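Local atomic coordinates of galactose-binding lectin (Arachis hypogaea, PDB entry 6VAW), a protein that binds D-galactose and galactose-derived ligands as a homotetrameric legume lectin that carries calcium and manganese ions. Residues R53-A58 against D193-L198; N61-L66 against S227-T232; I85-A90 against F204-S209; G119-T124 against G139-S144. All coordinates share one frame; numbering follows the deposited sequence.

Contact 1: R53-A58 against D193-L198; sequences RIWSSA and DLKAKL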
loop_
_atom_site.group_PDB
_atom_site.type_symbol
_atom_site.label_atom_id
_atom_site.label_comp_id
_atom_site.label_asym_id
_atom_site.label_seq_id
_atom_site.Cartn_x
_atom_site.Cartn_y
_atom_site.Cartn_z
ATOM N N ARG A 53 -18.342 1.771 5.430
ATOM C CA ARG A 53 -19.562 1.318 4.734
ATOM C C ARG A 53 -19.378 -0.157 4.369
ATOM O O ARG A 53 -18.629 -0.464 3.433
ATOM C CB ARG A 53 -19.820 2.206 3.490
ATOM C CG ARG A 53 -21.187 2.082 2.828
ATOM C CD ARG A 53 -21.144 3.054 1.646
ATOM N NE ARG A 53 -22.229 2.845 0.711
ATOM C CZ ARG A 53 -22.141 3.100 -0.591
ATOM N NH1 ARG A 53 -20.989 3.515 -1.116
ATOM N NH2 ARG A 53 -23.188 2.924 -1.381
ATOM N N ILE A 54 -19.995 -1.080 5.146
ATOM C CA ILE A 54 -19.840 -2.518 4.907
ATOM C C ILE A 54 -20.850 -3.059 3.915
ATOM O O ILE A 54 -20.646 -4.136 3.365
ATOM C CB ILE A 54 -19.828 -3.373 6.202
ATOM C CG1 ILE A 54 -21.032 -3.073 7.145
ATOM C CG2 ILE A 54 -18.485 -3.193 6.893
ATOM C CD1 ILE A 54 -21.510 -4.248 7.961
ATOM N N TRP A 55 -21.920 -2.327 3.674
ATOM C CA TRP A 55 -22.929 -2.769 2.710
ATOM C C TRP A 55 -23.755 -1.557 2.223
ATOM O O TRP A 55 -23.759 -0.497 2.856
ATOM C CB TRP A 55 -23.791 -3.964 3.226
ATOM C CG TRP A 55 -24.733 -3.683 4.353
ATOM C CD1 TRP A 55 -24.501 -3.855 5.687
ATOM C CD2 TRP A 55 -26.120 -3.333 4.226
ATOM N NE1 TRP A 55 -25.647 -3.595 6.404
ATOM C CE2 TRP A 55 -26.653 -3.253 5.531
ATOM C CE3 TRP A 55 -26.949 -3.037 3.135
ATOM C CZ2 TRP A 55 -27.965 -2.827 5.776
ATOM C CZ3 TRP A 55 -28.269 -2.674 3.377
ATOM C CH2 TRP A 55 -28.758 -2.557 4.684
ATOM N N SER A 56 -24.333 -1.688 1.029
ATOM C CA SER A 56 -25.076 -0.609 0.383
ATOM C C SER A 56 -26.500 -1.024 0.083
ATOM O O SER A 56 -26.724 -2.031 -0.590
ATOM C CB SER A 56 -24.364 -0.185 -0.897
ATOM O OG SER A 56 -25.135 0.696 -1.695
ATOM N N SER A 57 -27.464 -0.225 0.567
ATOM C CA SER A 57 -28.910 -0.424 0.343
ATOM C C SER A 57 -29.297 -0.147 -1.118
ATOM O O SER A 57 -30.359 -0.587 -1.550
ATOM C CB SER A 57 -29.734 0.466 1.272
ATOM O OG SER A 57 -29.383 1.832 1.124
ATOM N N ALA A 58 -28.439 0.567 -1.865
ATOM C CA ALA A 58 -28.646 0.909 -3.273
ATOM C C ALA A 58 -28.343 -0.275 -4.203
ATOM O O ALA A 58 -29.148 -0.551 -5.088
ATOM C CB ALA A 58 -27.783 2.099 -3.653
ATOM N N ASP A 193 -24.061 -13.294 8.172
ATOM C CA ASP A 193 -24.590 -12.340 7.192
ATOM C C ASP A 193 -24.551 -10.934 7.790
ATOM O O ASP A 193 -25.521 -10.500 8.438
ATOM C CB ASP A 193 -26.013 -12.715 6.736
ATOM C CG ASP A 193 -26.573 -11.839 5.618
ATOM O OD1 ASP A 193 -25.899 -10.844 5.231
ATOM O OD2 ASP A 193 -27.643 -12.191 5.076
ATOM N N LEU A 194 -23.449 -10.213 7.530
ATOM C CA LEU A 194 -23.220 -8.871 8.064
ATOM C C LEU A 194 -24.334 -7.874 7.623
ATOM O O LEU A 194 -24.754 -7.056 8.429
ATOM C CB LEU A 194 -21.818 -8.353 7.670
ATOM C CG LEU A 194 -20.609 -9.063 8.320
ATOM C CD1 LEU A 194 -19.343 -8.256 8.094
ATOM C CD2 LEU A 194 -20.794 -9.254 9.814
ATOM N N LYS A 195 -24.863 -8.025 6.404
ATOM C CA LYS A 195 -25.969 -7.208 5.869
ATOM C C LYS A 195 -27.271 -7.388 6.685
ATOM O O LYS A 195 -28.058 -6.454 6.797
ATOM C CB LYS A 195 -26.214 -7.596 4.406
ATOM C CG LYS A 195 -27.118 -6.669 3.615
ATOM C CD LYS A 195 -27.359 -7.272 2.253
ATOM C CE LYS A 195 -27.977 -6.312 1.288
ATOM N NZ LYS A 195 -28.455 -7.028 0.078
ATOM N N ALA A 196 -27.496 -8.593 7.246
ATOM C CA ALA A 196 -28.682 -8.908 8.046
ATOM C C ALA A 196 -28.517 -8.537 9.524
ATOM O O ALA A 196 -29.508 -8.267 10.193
ATOM C CB ALA A 196 -29.001 -10.401 7.940
ATOM N N LYS A 197 -27.288 -8.534 10.033
ATOM C CA LYS A 197 -27.044 -8.305 11.454
ATOM C C LYS A 197 -26.553 -6.902 11.790
ATOM O O LYS A 197 -26.609 -6.498 12.947
ATOM C CB LYS A 197 -26.010 -9.323 11.970
ATOM C CG LYS A 197 -26.392 -10.801 11.779
ATOM C CD LYS A 197 -27.630 -11.196 12.576
ATOM C CE LYS A 197 -27.941 -12.661 12.421
ATOM N NZ LYS A 197 -29.318 -12.978 12.884
ATOM N N LEU A 198 -26.010 -6.190 10.835
ATOM C CA LEU A 198 -25.472 -4.863 11.136
ATOM C C LEU A 198 -26.002 -3.772 10.204
ATOM O O LEU A 198 -26.361 -4.093 9.078
ATOM C CB LEU A 198 -23.932 -4.886 11.041
ATOM C CG LEU A 198 -23.198 -5.577 12.210
ATOM C CD1 LEU A 198 -21.778 -5.912 11.837
ATOM C CD2 LEU A 198 -23.234 -4.736 13.470
#
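Trp55 presses one indole face against the single-turn helix 194-197, and Lys195 is the residue it meets. Lys195 CA lies 3.7 Å from the centroid of the five-membered ring of Trp55 and only 16° off its normal, a CH-pi contact. Farther out along the residue, Lys195 CG comes within 3.5 Å of Trp55 CD2, above the ring and offset toward its rim. With CG opposite the backbone N (chi1 -168°), the extended Lys195 chain runs across the indole at roughly a right angle. The ring's rotation is fixed by its edge: Trp55 NE1 donates to Leu198 O over 2.8 Å with an N-H...O angle of 161°. That oxygen lies close to the indole plane, whereas the donor stands above the carbonyl plane of Leu198. Beside the indole, Ile54 CD1 supplies the apolar part, 4.0 Å from Leu198 CB and 4.1 Å from Leu194 CB, on the buried side of the helix. The outer side is looser: Lys195 is partly exposed, and its ammonium end passes beyond the ring to hydrogen-bond Gly60 O. Asp193 caps the helix N-terminus, its OD1 accepting weak bonds from the N atoms of Lys195 and Ala196. The contact thus joins the loop that follows strand 43-53 to the helix that precedes strand 201-209. Beneath it, Ile54 rests on Val202 and Phe204 of strand 201-209, while Leu194 and Leu198 pack on Val118 of strand 117-123.

Contact 2: N61-L66 against S227-T232; sequences NVASFL and STLITT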
loop_
_atom_site.group_PDB
_atom_site.type_symbol
_atom_site.label_atom_id
_atom_site.label_comp_id
_atom_site.label_asym_id
_atom_site.label_seq_id
_atom_site.Cartn_x
_atom_site.Cartn_y
_atom_site.Cartn_z
ATOM N N ASN A 61 -24.896 -4.830 -2.448
ATOM C CA ASN A 61 -23.532 -5.363 -2.317
ATOM C C ASN A 61 -23.024 -5.270 -0.884
ATOM O O ASN A 61 -23.360 -4.352 -0.148
ATOM C CB ASN A 61 -22.539 -4.653 -3.271
ATOM C CG ASN A 61 -22.783 -4.889 -4.742
ATOM O OD1 ASN A 61 -22.235 -4.188 -5.591
ATOM N ND2 ASN A 61 -23.583 -5.885 -5.090
ATOM N N VAL A 62 -22.183 -6.239 -0.504
ATOM C CA VAL A 62 -21.564 -6.335 0.826
ATOM C C VAL A 62 -20.042 -6.373 0.644
ATOM O O VAL A 62 -19.553 -7.029 -0.274
ATOM C CB VAL A 62 -22.086 -7.551 1.625
ATOM C CG1 VAL A 62 -21.520 -7.583 3.044
ATOM C CG2 VAL A 62 -23.618 -7.592 1.647
ATOM N N ALA A 63 -19.307 -5.633 1.480
ATOM C CA ALA A 63 -17.859 -5.554 1.375
ATOM C C ALA A 63 -17.187 -6.844 1.848
ATOM O O ALA A 63 -17.754 -7.591 2.657
ATOM C CB ALA A 63 -17.351 -4.378 2.207
ATOM N N SER A 64 -15.997 -7.114 1.305
ATOM C CA SER A 64 -15.125 -8.166 1.805
ATOM C C SER A 64 -14.058 -7.438 2.572
ATOM O O SER A 64 -13.833 -6.246 2.305
ATOM C CB SER A 64 -14.523 -9.003 0.669
ATOM O OG SER A 64 -15.464 -9.935 0.156
ATOM N N PHE A 65 -13.395 -8.100 3.502
ATOM C CA PHE A 65 -12.281 -7.462 4.188
ATOM C C PHE A 65 -11.234 -8.492 4.621
ATOM O O PHE A 65 -11.510 -9.699 4.747
ATOM C CB PHE A 65 -12.723 -6.576 5.363
ATOM C CG PHE A 65 -13.379 -7.269 6.528
ATOM C CD1 PHE A 65 -12.614 -7.963 7.468
ATOM C CD2 PHE A 65 -14.744 -7.134 6.756
ATOM C CE1 PHE A 65 -13.207 -8.556 8.581
ATOM C CE2 PHE A 65 -15.345 -7.742 7.868
ATOM C CZ PHE A 65 -14.580 -8.457 8.760
ATOM N N LEU A 66 -10.011 -7.978 4.796
ATOM C CA LEU A 66 -8.843 -8.698 5.263
ATOM C C LEU A 66 -8.265 -7.859 6.392
ATOM O O LEU A 66 -7.963 -6.691 6.169
ATOM C CB LEU A 66 -7.804 -8.917 4.143
ATOM C CG LEU A 66 -6.410 -9.367 4.614
ATOM C CD1 LEU A 66 -6.483 -10.804 5.259
ATOM C CD2 LEU A 66 -5.409 -9.320 3.489
ATOM N N SER A 227 -10.715 -3.158 3.391
ATOM C CA SER A 227 -12.067 -3.555 3.017
ATOM C C SER A 227 -12.338 -3.021 1.628
ATOM O O SER A 227 -11.881 -1.922 1.313
ATOM C CB SER A 227 -13.090 -3.046 4.020
ATOM O OG SER A 227 -13.256 -1.638 3.907
ATOM N N THR A 228 -13.048 -3.779 0.801
ATOM C CA THR A 228 -13.401 -3.376 -0.555
ATOM C C THR A 228 -14.874 -3.693 -0.792
ATOM O O THR A 228 -15.306 -4.827 -0.622
ATOM C CB THR A 228 -12.474 -3.986 -1.618
ATOM O OG1 THR A 228 -11.149 -3.514 -1.394
ATOM C CG2 THR A 228 -12.881 -3.623 -3.049
ATOM N N LEU A 229 -15.617 -2.669 -1.212
ATOM C CA LEU A 229 -17.059 -2.741 -1.527
ATOM C C LEU A 229 -17.228 -2.441 -3.011
ATOM O O LEU A 229 -16.780 -1.394 -3.473
ATOM C CB LEU A 229 -17.878 -1.753 -0.647
ATOM C CG LEU A 229 -19.391 -1.582 -0.931
ATOM C CD1 LEU A 229 -20.209 -2.831 -0.532
ATOM C CD2 LEU A 229 -19.938 -0.356 -0.222
ATOM N N ILE A 230 -17.767 -3.404 -3.768
ATOM C CA ILE A 230 -18.006 -3.212 -5.195
ATOM C C ILE A 230 -19.155 -2.200 -5.322
ATOM O O ILE A 230 -20.181 -2.353 -4.661
ATOM C CB ILE A 230 -18.281 -4.561 -5.925
ATOM C CG1 ILE A 230 -17.005 -5.468 -5.980
ATOM C CG2 ILE A 230 -18.922 -4.363 -7.327
ATOM C CD1 ILE A 230 -15.681 -4.927 -6.674
ATOM N N THR A 231 -18.924 -1.137 -6.105
ATOM C CA THR A 231 -19.886 -0.057 -6.356
ATOM C C THR A 231 -20.401 -0.227 -7.791
ATOM O O THR A 231 -19.599 -0.205 -8.724
ATOM C CB THR A 231 -19.237 1.326 -6.088
ATOM O OG1 THR A 231 -17.993 1.420 -6.792
ATOM C CG2 THR A 231 -19.011 1.601 -4.600
ATOM N N THR A 232 -21.692 -0.557 -7.947
ATOM C CA THR A 232 -22.301 -0.793 -9.263
ATOM C C THR A 232 -23.670 -0.106 -9.332
ATOM O O THR A 232 -23.738 1.109 -9.489
ATOM C CB THR A 232 -22.365 -2.310 -9.596
ATOM O OG1 THR A 232 -22.899 -2.492 -10.910
ATOM C CG2 THR A 232 -23.178 -3.125 -8.587
HETATM O O HOH W 1 -18.553 -6.090 -2.613
#
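Ser227 and Phe65 form an antiparallel non-hydrogen-bonded pair, with CB atoms 3.8 Å apart on one face of the sheet. The Phe65 ring turns away from this pair: with chi1 at 65° its CG sits between the backbone N and the carbonyl carbon, and the ring meets Phe204 edge-to-face. At Thr228 the strands bond in both directions. Thr228 N donates to Ser64 O over 3.0 Å, and Ser64 N returns a bond to Thr228 O over 3.1 Å. The hydroxyls of this pair serve other partners: Thr228 OG1 bonds Thr3 of the same chain and Ile185 N of the third subunit, while Ser64 OG reaches Thr187 of that subunit. Leu229 then packs on the incoming chain. Its CB lies 3.9 Å from Ala63 CB, and with CG opposite the backbone N (chi1 174°) the branch turns back until Leu229 CD1 is 3.5 Å from Asn61 O. By Ile230 the backbones have parted enough to admit a water, which donates to Val62 O over 2.7 Å and accepts from Ile230 N over 3.0 Å. At the exposed end of the segment, the Asn61 side chain reaches across toward Ile230 and the poorly ordered Thr232. Chemically, the contact changes along its length from direct backbone bonds, through apolar packing and a water bridge, to a looser, exposed end. This water continues the inter-strand link where the strand pairing has ended, while the hydroxyls of Ser64 and Thr228 tie the face that carries them, opposite Phe65 and Ser227, to a neighbouring subunit.

Contact 3: I85-A90 against F204-S209; sequences IIFFIA and FGFSAS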
loop_
_atom_site.group_PDB
_atom_site.type_symbol
_atom_site.label_atom_id
_atom_site.label_comp_id
_atom_site.label_asym_id
_atom_site.label_seq_id
_atom_site.Cartn_x
_atom_site.Cartn_y
_atom_site.Cartn_z
ATOM N N ILE A 85 -10.123 -10.416 25.273
ATOM C CA ILE A 85 -10.248 -9.372 24.267
ATOM C C ILE A 85 -11.252 -9.808 23.198
ATOM O O ILE A 85 -11.266 -10.988 22.838
ATOM C CB ILE A 85 -8.845 -9.098 23.608
ATOM C CG1 ILE A 85 -7.790 -8.604 24.647
ATOM C CG2 ILE A 85 -8.942 -8.107 22.422
ATOM C CD1 ILE A 85 -6.312 -8.589 24.085
ATOM N N ILE A 86 -12.024 -8.855 22.642
ATOM C CA ILE A 86 -12.903 -9.142 21.505
ATOM C C ILE A 86 -12.600 -8.127 20.370
ATOM O O ILE A 86 -12.484 -6.920 20.616
ATOM C CB ILE A 86 -14.413 -9.194 21.861
ATOM C CG1 ILE A 86 -15.266 -9.671 20.611
ATOM C CG2 ILE A 86 -14.951 -7.885 22.511
ATOM C CD1 ILE A 86 -16.783 -9.831 20.856
ATOM N N PHE A 87 -12.408 -8.649 19.159
ATOM C CA PHE A 87 -12.295 -7.850 17.944
ATOM C C PHE A 87 -13.728 -7.718 17.463
ATOM O O PHE A 87 -14.366 -8.742 17.214
ATOM C CB PHE A 87 -11.369 -8.510 16.895
ATOM C CG PHE A 87 -11.557 -7.922 15.520
ATOM C CD1 PHE A 87 -11.170 -6.613 15.247
ATOM C CD2 PHE A 87 -12.131 -8.668 14.500
ATOM C CE1 PHE A 87 -11.337 -6.072 13.960
ATOM C CE2 PHE A 87 -12.296 -8.123 13.214
ATOM C CZ PHE A 87 -11.911 -6.835 12.957
ATOM N N PHE A 88 -14.276 -6.495 17.406
ATOM C CA PHE A 88 -15.696 -6.411 17.094
ATOM C C PHE A 88 -16.026 -5.351 16.045
ATOM O O PHE A 88 -15.222 -4.482 15.716
ATOM C CB PHE A 88 -16.528 -6.186 18.380
ATOM C CG PHE A 88 -16.402 -4.796 18.987
ATOM C CD1 PHE A 88 -15.253 -4.420 19.677
ATOM C CD2 PHE A 88 -17.430 -3.874 18.869
ATOM C CE1 PHE A 88 -15.113 -3.116 20.196
ATOM C CE2 PHE A 88 -17.314 -2.588 19.429
ATOM C CZ PHE A 88 -16.154 -2.218 20.094
ATOM N N ILE A 89 -17.237 -5.489 15.513
ATOM C CA ILE A 89 -17.873 -4.672 14.470
ATOM C C ILE A 89 -19.193 -4.256 15.030
ATOM O O ILE A 89 -19.918 -5.114 15.515
ATOM C CB ILE A 89 -18.052 -5.418 13.153
ATOM C CG1 ILE A 89 -16.855 -6.307 12.819
ATOM C CG2 ILE A 89 -18.360 -4.425 12.031
ATOM C CD1 ILE A 89 -17.157 -7.370 11.682
ATOM N N ALA A 90 -19.497 -2.963 15.031
ATOM C CA ALA A 90 -20.749 -2.537 15.667
ATOM C C ALA A 90 -21.312 -1.271 15.006
ATOM O O ALA A 90 -20.589 -0.643 14.238
ATOM C CB ALA A 90 -20.514 -2.305 17.171
ATOM N N PHE A 204 -15.169 -0.589 13.568
ATOM C CA PHE A 204 -14.342 -1.753 13.853
ATOM C C PHE A 204 -13.479 -1.387 15.037
ATOM O O PHE A 204 -13.044 -0.246 15.135
ATOM C CB PHE A 204 -13.464 -2.110 12.631
ATOM C CG PHE A 204 -14.201 -2.751 11.466
ATOM C CD1 PHE A 204 -14.873 -1.966 10.524
ATOM C CD2 PHE A 204 -14.190 -4.128 11.294
ATOM C CE1 PHE A 204 -15.535 -2.555 9.448
ATOM C CE2 PHE A 204 -14.867 -4.719 10.222
ATOM C CZ PHE A 204 -15.498 -3.930 9.280
ATOM N N GLY A 205 -13.258 -2.318 15.934
ATOM C CA GLY A 205 -12.398 -2.013 17.068
ATOM C C GLY A 205 -12.105 -3.222 17.906
ATOM O O GLY A 205 -12.295 -4.349 17.444
ATOM N N PHE A 206 -11.560 -2.966 19.107
ATOM C CA PHE A 206 -11.227 -3.958 20.116
ATOM C C PHE A 206 -11.803 -3.529 21.463
ATOM O O PHE A 206 -11.888 -2.334 21.748
ATOM C CB PHE A 206 -9.715 -4.133 20.242
ATOM C CG PHE A 206 -9.030 -4.599 18.984
ATOM C CD1 PHE A 206 -8.879 -5.952 18.720
ATOM C CD2 PHE A 206 -8.569 -3.679 18.040
ATOM C CE1 PHE A 206 -8.250 -6.381 17.549
ATOM C CE2 PHE A 206 -7.925 -4.111 16.871
ATOM C CZ PHE A 206 -7.804 -5.459 16.619
ATOM N N SER A 207 -12.160 -4.503 22.288
ATOM C CA SER A 207 -12.682 -4.280 23.630
ATOM C C SER A 207 -12.149 -5.353 24.548
ATOM O O SER A 207 -11.908 -6.470 24.101
ATOM C CB SER A 207 -14.207 -4.302 23.624
ATOM O OG SER A 207 -14.744 -4.005 24.908
ATOM N N ALA A 208 -11.931 -5.006 25.821
ATOM C CA ALA A 208 -11.487 -5.920 26.866
ATOM C C ALA A 208 -12.089 -5.489 28.194
ATOM O O ALA A 208 -12.449 -4.325 28.364
ATOM C CB ALA A 208 -9.967 -5.957 26.944
ATOM N N SER A 209 -12.209 -6.419 29.131
ATOM C CA SER A 209 -12.799 -6.109 30.418
ATOM C C SER A 209 -12.245 -6.995 31.510
ATOM O O SER A 209 -11.587 -8.005 31.249
ATOM C CB SER A 209 -14.317 -6.239 30.351
ATOM O OG SER A 209 -14.675 -7.551 29.952
#
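Strands 85-90 and 204-209 run antiparallel, their axes 4.7 Å apart at closest approach and their directions 156° apart, with paired backbone bonds joining Ile86 to Ser207 and Phe88 to Gly205. On one face Phe87 and Phe206 meet obliquely, ring centroids 5.4 Å apart and planes at 47°. Phe87 CD1 leans over a face of the Phe206 ring, 3.7 Å from Phe206 CE1, while Phe87 CZ comes at the edge of the Phe204 ring. The Phe204 and Ile89 side chains run side by side, pointing the same way. Ile89 CG2 stands over the face of the Phe204 ring, 4.0 Å from its centroid, and Ile89 CG1 approaches Phe204 CE2 to 3.6 Å. On the other face Phe88 adopts a chi1 of 72°, which brings its ring over toward the partner strand beside Gly205, a residue with no side chain to obstruct it. Phe88 CE1 ends 3.7 Å from Ser207 CB, and the Phe206 carbonyl carbon lies at the ring's edge. Ser207 OG bonds Leu106 O. The face with Phe87, Phe204 and Phe206 meets strands 64-74 and 217-229 of the other sheet, where Phe206 makes edge-to-face contacts with Phe69 and Trp223. That phenylalanine-rich face belongs to the hydrophobic interior between the two sheets of the legume lectin jelly-roll sandwich.

Contact 4: G119-T124 against G139-S144; sequences GVEFDT and GIDVNS. With MN (manganese (II) ion), chain F; CA (calcium ion), chain G.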
loop_
_atom_site.group_PDB
_atom_site.type_symbol
_atom_site.label_atom_id
_atom_site.label_comp_id
_atom_site.label_asym_id
_atom_site.label_seq_id
_atom_site.Cartn_x
_atom_site.Cartn_y
_atom_site.Cartn_z
ATOM N N GLY A 119 -18.408 -10.229 16.433
ATOM C CA GLY A 119 -17.019 -10.224 16.873
ATOM C C GLY A 119 -16.316 -11.551 16.957
ATOM O O GLY A 119 -16.927 -12.601 16.802
ATOM N N VAL A 120 -15.014 -11.484 17.214
ATOM C CA VAL A 120 -14.142 -12.637 17.403
ATOM C C VAL A 120 -13.522 -12.452 18.784
ATOM O O VAL A 120 -12.753 -11.521 18.962
ATOM C CB VAL A 120 -13.060 -12.772 16.282
ATOM C CG1 VAL A 120 -12.177 -13.992 16.510
ATOM C CG2 VAL A 120 -13.675 -12.784 14.871
ATOM N N GLU A 121 -13.884 -13.307 19.749
ATOM C CA GLU A 121 -13.407 -13.213 21.136
ATOM C C GLU A 121 -12.261 -14.169 21.415
ATOM O O GLU A 121 -12.219 -15.289 20.898
ATOM C CB GLU A 121 -14.529 -13.461 22.156
ATOM C CG GLU A 121 -15.189 -14.821 21.966
ATOM C CD GLU A 121 -16.097 -15.166 23.119
ATOM O OE1 GLU A 121 -17.099 -14.448 23.293
ATOM O OE2 GLU A 121 -15.844 -16.172 23.814
ATOM N N PHE A 122 -11.341 -13.701 22.265
ATOM C CA PHE A 122 -10.188 -14.445 22.778
ATOM C C PHE A 122 -10.437 -14.476 24.273
ATOM O O PHE A 122 -10.025 -13.583 24.997
ATOM C CB PHE A 122 -8.886 -13.734 22.367
ATOM C CG PHE A 122 -8.809 -13.583 20.867
ATOM C CD1 PHE A 122 -8.241 -14.576 20.084
ATOM C CD2 PHE A 122 -9.362 -12.473 20.231
ATOM C CE1 PHE A 122 -8.207 -14.457 18.684
ATOM C CE2 PHE A 122 -9.327 -12.353 18.836
ATOM C CZ PHE A 122 -8.763 -13.351 18.072
ATOM N N ASP A 123 -11.254 -15.434 24.682
ATOM C CA ASP A 123 -11.844 -15.570 25.997
ATOM C C ASP A 123 -11.006 -16.420 26.946
ATOM O O ASP A 123 -10.723 -17.582 26.662
ATOM C CB ASP A 123 -13.237 -16.169 25.812
ATOM C CG ASP A 123 -14.135 -15.974 26.994
ATOM O OD1 ASP A 123 -13.635 -15.526 28.060
ATOM O OD2 ASP A 123 -15.337 -16.216 26.862
ATOM N N THR A 124 -10.604 -15.811 28.089
ATOM C CA THR A 124 -9.707 -16.458 29.050
ATOM C C THR A 124 -10.386 -16.862 30.378
ATOM O O THR A 124 -9.687 -17.286 31.307
ATOM C CB THR A 124 -8.487 -15.564 29.308
ATOM O OG1 THR A 124 -8.878 -14.396 30.019
ATOM C CG2 THR A 124 -7.765 -15.169 28.027
ATOM N N GLY A 139 -13.922 -17.503 19.968
ATOM C CA GLY A 139 -15.328 -17.632 19.624
ATOM C C GLY A 139 -15.779 -16.638 18.586
ATOM O O GLY A 139 -15.172 -15.588 18.426
ATOM N N ILE A 140 -16.826 -16.994 17.855
ATOM C CA ILE A 140 -17.437 -16.104 16.878
ATOM C C ILE A 140 -18.774 -15.741 17.498
ATOM O O ILE A 140 -19.558 -16.624 17.837
ATOM C CB ILE A 140 -17.498 -16.642 15.436
ATOM C CG1 ILE A 140 -16.052 -16.710 14.827
ATOM C CG2 ILE A 140 -18.435 -15.779 14.583
ATOM C CD1 ILE A 140 -15.942 -17.319 13.408
ATOM N N ASP A 141 -18.999 -14.442 17.670
ATOM C CA ASP A 141 -20.156 -13.868 18.377
ATOM C C ASP A 141 -21.037 -13.060 17.484
ATOM O O ASP A 141 -20.564 -12.185 16.787
ATOM C CB ASP A 141 -19.683 -12.946 19.491
ATOM C CG ASP A 141 -18.946 -13.631 20.612
ATOM O OD1 ASP A 141 -18.939 -14.880 20.638
ATOM O OD2 ASP A 141 -18.450 -12.925 21.505
ATOM N N VAL A 142 -22.318 -13.270 17.619
ATOM C CA VAL A 142 -23.319 -12.563 16.840
ATOM C C VAL A 142 -24.392 -12.061 17.809
ATOM O O VAL A 142 -25.283 -12.817 18.211
ATOM C CB VAL A 142 -23.919 -13.410 15.666
ATOM C CG1 VAL A 142 -24.925 -12.589 14.862
ATOM C CG2 VAL A 142 -22.816 -13.949 14.740
ATOM N N ASN A 143 -24.259 -10.774 18.208
ATOM C CA ASN A 143 -25.171 -10.067 19.112
ATOM C C ASN A 143 -25.230 -10.702 20.515
ATOM O O ASN A 143 -26.150 -10.413 21.285
ATOM C CB ASN A 143 -26.586 -9.970 18.505
ATOM C CG ASN A 143 -26.645 -9.127 17.249
ATOM O OD1 ASN A 143 -25.926 -8.143 17.083
ATOM N ND2 ASN A 143 -27.509 -9.503 16.332
ATOM N N SER A 144 -24.244 -11.542 20.852
ATOM C CA SER A 144 -24.204 -12.218 22.139
ATOM C C SER A 144 -22.814 -12.754 22.447
ATOM O O SER A 144 -22.107 -13.208 21.541
ATOM C CB SER A 144 -25.210 -13.377 22.167
ATOM O OG SER A 144 -25.207 -14.061 23.412
HETATM MN MN MN F . -16.553 -17.217 25.515
HETATM CA CA CA G . -15.722 -15.766 29.358
HETATM O O HOH W 2 -18.063 -15.248 25.677
HETATM O O HOH W 3 -17.991 -18.352 24.172
HETATM O O HOH W 4 -14.529 -13.919 30.027
HETATM O O HOH W 5 -17.389 -14.391 28.307
#
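The carboxylates of Glu121 and Asp141 meet with their planes 81° apart, nearly perpendicular, and Glu121 OE1 only 2.7 Å from Asp141 OD2. At that distance one of the acids probably holds a proton. The two side chains cross at about a right angle. Glu121 CG lies between its backbone N and carbonyl carbon (chi1 58°), and the chain beyond extends over Gly139, whose lack of a side chain leaves room for it. This directs Glu121 OE2 to the manganese ion at 2.1 Å, while OE1 accepts from a water that also coordinates the metal. Asp141, whose OD1 bonds Ser147 OG, thus stands in the second shell, next to the glutamate oxygen that does not bind the ion. Two residues on, Asp123 bridges the metals: its OD2 reaches manganese at 2.1 Å and calcium at 2.6 Å, and its OD1 binds calcium at 2.5 Å. Paired backbone bonds between Gly119 and Asp141, and between Glu121 and Gly139, set the antiparallel strands beneath these groups. With Asp132 and His137 at manganese, and Tyr125, Asn127 and Asp132 at calcium, this is the paired calcium-manganese site characteristic of legume lectins, adjoining the galactoside pocket.

Contacts 3 and 4 share one seven-stranded sheet, their centres 9 Å apart; strands 84-91 and 117-123 are neighbours, joined by backbone bonds from Phe122 N to Ile85 O and Val120 N to Phe87 O. Contacts 1 and 2 lie at another end of the sandwich, centres 10 Å apart and 19 to 23 Å from those of contacts 3 and 4; Ala63 N probably bonds Ile54 O between them. Contact 2 belongs to the other sheet, yet its Phe65 touches Ile89 of contact 3, as does Leu198 of contact 1. Along the chain the first segments run 1, 2, 3, 4 and their partners 4, 1, 3, 2, so distant regions jointly build the sandwich carrying the metal site.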